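Local coordinates for protein AmbC (Sorangium cellulosum, PDB 5O15) that probably catalyses both dehydration and heterocycle-forming cyclisation of a polyketide intermediate during ambruticin biosynthesis, as a bifunctional dehydratase-cyclase domain, at residues Glu248-Glu260 / Ala272-Val284. Numbering follows the deposited sequence. Where two conformers were deposited one is given.
Sequences EARGAAALRARVE and ASIELADAQGQPV
Arg258 meets Glu275 with the edge of its guanidinium: NH1 donates to Glu275 OE2 at 2.7 Å, the carboxylate oxygen lying near the guanidinium plane although the two flat groups are turned 66° apart. The same NH1 reaches Glu260 OE2 above the plane of that carboxylate, and NH2 pairs with Glu260 OE1, so one cation is shared by two acids. Arg258 can do this because CG stands anti to the backbone N (chi1 179°) and the chain runs extended as far as NE, where a turn of the guanidinium (chi4 -95°) brings NH1 to Glu275, whose other oxygen accepts from Trp147 NE1. Ser273 OG joins the network through two waters, one also bound to Glu275 OE2 and Arg258 O, the other to Glu260 OE2.

The other face of the two strands is apolar. Ala257 CB rests on Leu276 CD2 at 3.6 Å, and Val259 CG1 touches Ala272 CB at 3.7 Å. Leu255 sends CD1 to Leu276 CD1 and CD2 to Val284 CG2 (3.6 Å), reaching across to residues of both strand 269-277 and strand 283-295, while Leu213 and Ala217 of helix 211-225 pack against Leu255 and Ile274, respectively. In the loop leading into strand 254-261, Glu248 N (2.7 Å) and, at longer range, Ala249 N both donate to Val284 O of strand 283-295.

Paired backbone bonds at Arg256-Ala277, Arg258-Glu275 and Glu260-Ser273 fix the antiparallel register of strands 254-261 and 269-277. They form a beta hairpin, largely polar and charged on the face of Arg258 and Glu275, and apolar on the face turned to helix 211-225, as expected where a hotdog sheet wraps its central helix in the double-hotdog fold of polyketide synthase dehydratases.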
loop_
_atom_site.group_PDB
_atom_site.type_symbol
_atom_site.label_atom_id
_atom_site.label_comp_id
_atom_site.label_asym_id
_atom_site.label_seq_id
_atom_site.Cartn_x
_atom_site.Cartn_y
_atom_site.Cartn_z
ATOM N N GLU A 248 -0.792 -13.027 -5.997
ATOM C CA GLU A 248 -0.516 -14.312 -6.634
ATOM C C GLU A 248 0.795 -14.914 -6.170
ATOM O O GLU A 248 0.961 -16.141 -6.212
ATOM C CB GLU A 248 -0.424 -14.155 -8.157
ATOM C CG GLU A 248 -1.624 -13.518 -8.812
ATOM C CD GLU A 248 -2.883 -14.316 -8.629
ATOM O OE1 GLU A 248 -2.813 -15.568 -8.645
ATOM O OE2 GLU A 248 -3.947 -13.681 -8.469
ATOM N N ALA A 249 1.733 -14.078 -5.741
ATOM C CA ALA A 249 3.030 -14.536 -5.288
ATOM C C ALA A 249 3.513 -13.612 -4.182
ATOM O O ALA A 249 3.440 -12.396 -4.325
ATOM C CB ALA A 249 4.021 -14.550 -6.454
ATOM N N ARG A 250 4.045 -14.185 -3.115
ATOM C CA ARG A 250 4.475 -13.422 -1.951
ATOM C C ARG A 250 5.991 -13.219 -1.915
ATOM O O ARG A 250 6.763 -14.039 -2.406
ATOM C CB ARG A 250 4.018 -14.138 -0.676
ATOM C CG ARG A 250 2.493 -14.116 -0.493
ATOM C CD ARG A 250 1.910 -15.444 -0.032
ATOM N NE ARG A 250 0.451 -15.429 -0.172
ATOM C CZ ARG A 250 -0.213 -15.796 -1.270
ATOM N NH1 ARG A 250 0.440 -16.228 -2.339
ATOM N NH2 ARG A 250 -1.538 -15.733 -1.300
ATOM N N GLY A 251 6.419 -12.120 -1.294
ATOM C CA GLY A 251 7.838 -11.889 -1.021
ATOM C C GLY A 251 8.656 -11.194 -2.091
ATOM O O GLY A 251 9.890 -11.195 -1.994
ATOM N N ALA A 252 8.036 -10.598 -3.099
ATOM C CA ALA A 252 8.796 -9.954 -4.162
ATOM C C ALA A 252 9.568 -8.729 -3.660
ATOM O O ALA A 252 9.127 -8.014 -2.768
ATOM C CB ALA A 252 7.843 -9.502 -5.262
ATOM N N ALA A 253 10.734 -8.480 -4.276
ATOM C CA ALA A 253 11.556 -7.321 -3.948
ATOM C C ALA A 253 11.614 -6.290 -5.057
ATOM O O ALA A 253 12.024 -5.149 -4.804
ATOM C CB ALA A 253 12.989 -7.754 -3.613
ATOM N N ALA A 254 11.265 -6.674 -6.280
ATOM C CA ALA A 254 11.348 -5.785 -7.425
ATOM C C ALA A 254 10.358 -6.325 -8.441
ATOM O O ALA A 254 10.157 -7.533 -8.524
ATOM C CB ALA A 254 12.779 -5.733 -7.979
ATOM N N LEU A 255 9.764 -5.426 -9.230
ATOM C CA LEU A 255 8.589 -5.724 -10.048
ATOM C C LEU A 255 8.546 -4.775 -11.214
ATOM O O LEU A 255 9.105 -3.682 -11.147
ATOM C CB LEU A 255 7.266 -5.501 -9.257
ATOM C CG LEU A 255 7.106 -6.336 -8.024
ATOM C CD1 LEU A 255 5.975 -5.817 -7.138
ATOM C CD2 LEU A 255 6.731 -7.769 -8.418
ATOM N N ARG A 256 7.784 -5.165 -12.233
ATOM C CA ARG A 256 7.251 -4.224 -13.200
ATOM C C ARG A 256 5.798 -3.935 -12.864
ATOM O O ARG A 256 5.083 -4.798 -12.357
ATOM C CB ARG A 256 7.387 -4.711 -14.632
ATOM C CG ARG A 256 8.806 -4.607 -15.119
ATOM C CD ARG A 256 8.975 -5.058 -16.534
ATOM N NE ARG A 256 10.357 -4.839 -16.952
ATOM C CZ ARG A 256 10.927 -5.387 -18.010
ATOM N NH1 ARG A 256 10.239 -6.180 -18.809
ATOM N NH2 ARG A 256 12.205 -5.136 -18.299
ATOM N N ALA A 257 5.376 -2.698 -13.125
ATOM C CA ALA A 257 4.055 -2.226 -12.780
ATOM C C ALA A 257 3.410 -1.577 -13.987
ATOM O O ALA A 257 4.059 -0.888 -14.786
ATOM C CB ALA A 257 4.142 -1.186 -11.666
ATOM N N ARG A 258 2.091 -1.751 -14.048
ATOM C CA ARG A 258 1.195 -1.047 -14.943
ATOM C C ARG A 258 0.140 -0.376 -14.074
ATOM O O ARG A 258 -0.607 -1.060 -13.358
ATOM C CB ARG A 258 0.533 -1.991 -15.941
ATOM C CG ARG A 258 -0.422 -1.314 -16.880
ATOM C CD ARG A 258 -1.096 -2.314 -17.794
ATOM N NE ARG A 258 -1.991 -1.645 -18.737
ATOM C CZ ARG A 258 -3.300 -1.469 -18.554
ATOM N NH1 ARG A 258 -3.911 -1.928 -17.469
ATOM N NH2 ARG A 258 -4.009 -0.847 -19.486
ATOM N N VAL A 259 0.080 0.941 -14.113
ATOM C CA VAL A 259 -0.853 1.733 -13.325
ATOM C C VAL A 259 -1.729 2.462 -14.331
ATOM O O VAL A 259 -1.267 3.357 -15.042
ATOM C CB VAL A 259 -0.115 2.708 -12.403
ATOM C CG1 VAL A 259 -1.119 3.498 -11.583
ATOM C CG2 VAL A 259 0.840 2.002 -11.501
ATOM N N GLU A 260 -2.996 2.091 -14.387
ATOM C CA GLU A 260 -3.937 2.645 -15.346
ATOM C C GLU A 260 -4.829 3.666 -14.658
ATOM O O GLU A 260 -5.631 3.312 -13.787
ATOM C CB GLU A 260 -4.762 1.549 -16.005
ATOM C CG GLU A 260 -5.689 2.094 -17.062
ATOM C CD GLU A 260 -6.085 1.057 -18.081
ATOM O OE1 GLU A 260 -5.969 1.347 -19.293
ATOM O OE2 GLU A 260 -6.478 -0.051 -17.681
ATOM N N ALA A 272 -6.887 4.780 -9.858
ATOM C CA ALA A 272 -6.147 3.963 -10.803
ATOM C C ALA A 272 -6.263 2.497 -10.399
ATOM O O ALA A 272 -6.546 2.173 -9.253
ATOM C CB ALA A 272 -4.682 4.381 -10.839
ATOM N N SER A 273 -5.990 1.611 -11.357
ATOM C CA SER A 273 -5.728 0.201 -11.102
ATOM C C SER A 273 -4.224 -0.026 -11.119
ATOM O O SER A 273 -3.466 0.739 -11.739
ATOM C CB SER A 273 -6.389 -0.696 -12.168
ATOM O OG SER A 273 -5.813 -0.459 -13.453
ATOM N N ILE A 274 -3.787 -1.081 -10.451
ATOM C CA ILE A 274 -2.368 -1.422 -10.372
ATOM C C ILE A 274 -2.209 -2.887 -10.683
ATOM O O ILE A 274 -2.869 -3.727 -10.048
ATOM C CB ILE A 274 -1.769 -1.127 -8.986
ATOM C CG1 ILE A 274 -1.925 0.341 -8.626
ATOM C CG2 ILE A 274 -0.309 -1.577 -8.909
ATOM C CD1 ILE A 274 -1.581 0.671 -7.185
ATOM N N GLU A 275 -1.311 -3.217 -11.594
ATOM C CA GLU A 275 -0.962 -4.592 -11.886
ATOM C C GLU A 275 0.542 -4.737 -11.759
ATOM O O GLU A 275 1.285 -3.894 -12.272
ATOM C CB GLU A 275 -1.410 -4.995 -13.281
ATOM C CG GLU A 275 -2.905 -4.921 -13.523
ATOM C CD GLU A 275 -3.120 -4.847 -15.008
ATOM O OE1 GLU A 275 -2.783 -5.830 -15.702
ATOM O OE2 GLU A 275 -3.502 -3.757 -15.506
ATOM N N LEU A 276 0.991 -5.808 -11.119
ATOM C CA LEU A 276 2.406 -6.042 -10.847
ATOM C C LEU A 276 2.828 -7.394 -11.392
ATOM O O LEU A 276 2.128 -8.394 -11.203
ATOM C CB LEU A 276 2.661 -5.982 -9.339
ATOM C CG LEU A 276 2.213 -4.685 -8.666
ATOM C CD1 LEU A 276 2.366 -4.749 -7.165
ATOM C CD2 LEU A 276 2.981 -3.479 -9.201
ATOM N N ALA A 277 3.989 -7.413 -12.040
ATOM C CA ALA A 277 4.575 -8.594 -12.633
ATOM C C ALA A 277 5.991 -8.811 -12.121
ATOM O O ALA A 277 6.745 -7.858 -11.901
ATOM C CB ALA A 277 4.594 -8.461 -14.159
ATOM N N ASP A 278 6.360 -10.076 -11.982
ATOM C CA ASP A 278 7.704 -10.450 -11.572
ATOM C C ASP A 278 8.689 -10.372 -12.726
ATOM O O ASP A 278 8.334 -10.076 -13.867
ATOM C CB ASP A 278 7.726 -11.814 -10.877
ATOM C CG ASP A 278 7.499 -13.006 -11.806
ATOM O OD1 ASP A 278 7.716 -12.913 -13.030
ATOM O OD2 ASP A 278 7.110 -14.067 -11.233
ATOM N N ALA A 279 9.956 -10.647 -12.406
ATOM C CA ALA A 279 11.056 -10.528 -13.365
ATOM C C ALA A 279 10.952 -11.495 -14.523
ATOM O O ALA A 279 11.630 -11.284 -15.530
ATOM C CB ALA A 279 12.381 -10.730 -12.635
ATOM N N GLN A 280 10.142 -12.539 -14.397
ATOM C CA GLN A 280 9.912 -13.540 -15.417
ATOM C C GLN A 280 8.635 -13.265 -16.197
ATOM O O GLN A 280 8.209 -14.107 -16.982
ATOM C CB GLN A 280 9.773 -14.909 -14.722
ATOM C CG GLN A 280 11.020 -15.375 -14.046
ATOM C CD GLN A 280 10.962 -16.849 -13.791
ATOM O OE1 GLN A 280 9.880 -17.458 -13.547
ATOM N NE2 GLN A 280 12.117 -17.474 -13.937
ATOM N N GLY A 281 8.017 -12.108 -15.990
ATOM C CA GLY A 281 6.841 -11.697 -16.718
ATOM C C GLY A 281 5.537 -12.238 -16.155
ATOM O O GLY A 281 4.508 -12.123 -16.823
ATOM N N GLN A 282 5.552 -12.840 -14.971
ATOM C CA GLN A 282 4.384 -13.509 -14.440
ATOM C C GLN A 282 3.680 -12.648 -13.390
ATOM O O GLN A 282 4.297 -11.832 -12.704
ATOM C CB GLN A 282 4.804 -14.851 -13.825
ATOM C CG GLN A 282 5.365 -15.857 -14.826
ATOM C CD GLN A 282 4.316 -16.473 -15.705
ATOM O OE1 GLN A 282 3.240 -15.912 -15.860
ATOM N NE2 GLN A 282 4.605 -17.629 -16.284
ATOM N N PRO A 283 2.376 -12.858 -13.178
ATOM C CA PRO A 283 1.636 -12.008 -12.248
ATOM C C PRO A 283 2.137 -12.167 -10.828
ATOM O O PRO A 283 2.351 -13.280 -10.341
ATOM C CB PRO A 283 0.178 -12.481 -12.394
ATOM C CG PRO A 283 0.128 -13.267 -13.619
ATOM C CD PRO A 283 1.495 -13.742 -13.959
ATOM N N VAL A 284 2.220 -11.046 -10.126
ATOM C CA VAL A 284 2.484 -11.008 -8.691
ATOM C C VAL A 284 1.285 -10.527 -7.899
ATOM O O VAL A 284 0.943 -11.119 -6.877
ATOM C CB VAL A 284 3.732 -10.163 -8.355
ATOM C CG1 VAL A 284 3.843 -9.900 -6.866
ATOM C CG2 VAL A 284 4.957 -10.838 -8.873
HETATM O O HOH W 1 10.427 -10.317 -9.538
HETATM O O HOH W 2 -3.333 -1.516 -14.149
HETATM O O HOH W 3 -7.591 -0.712 -15.358
#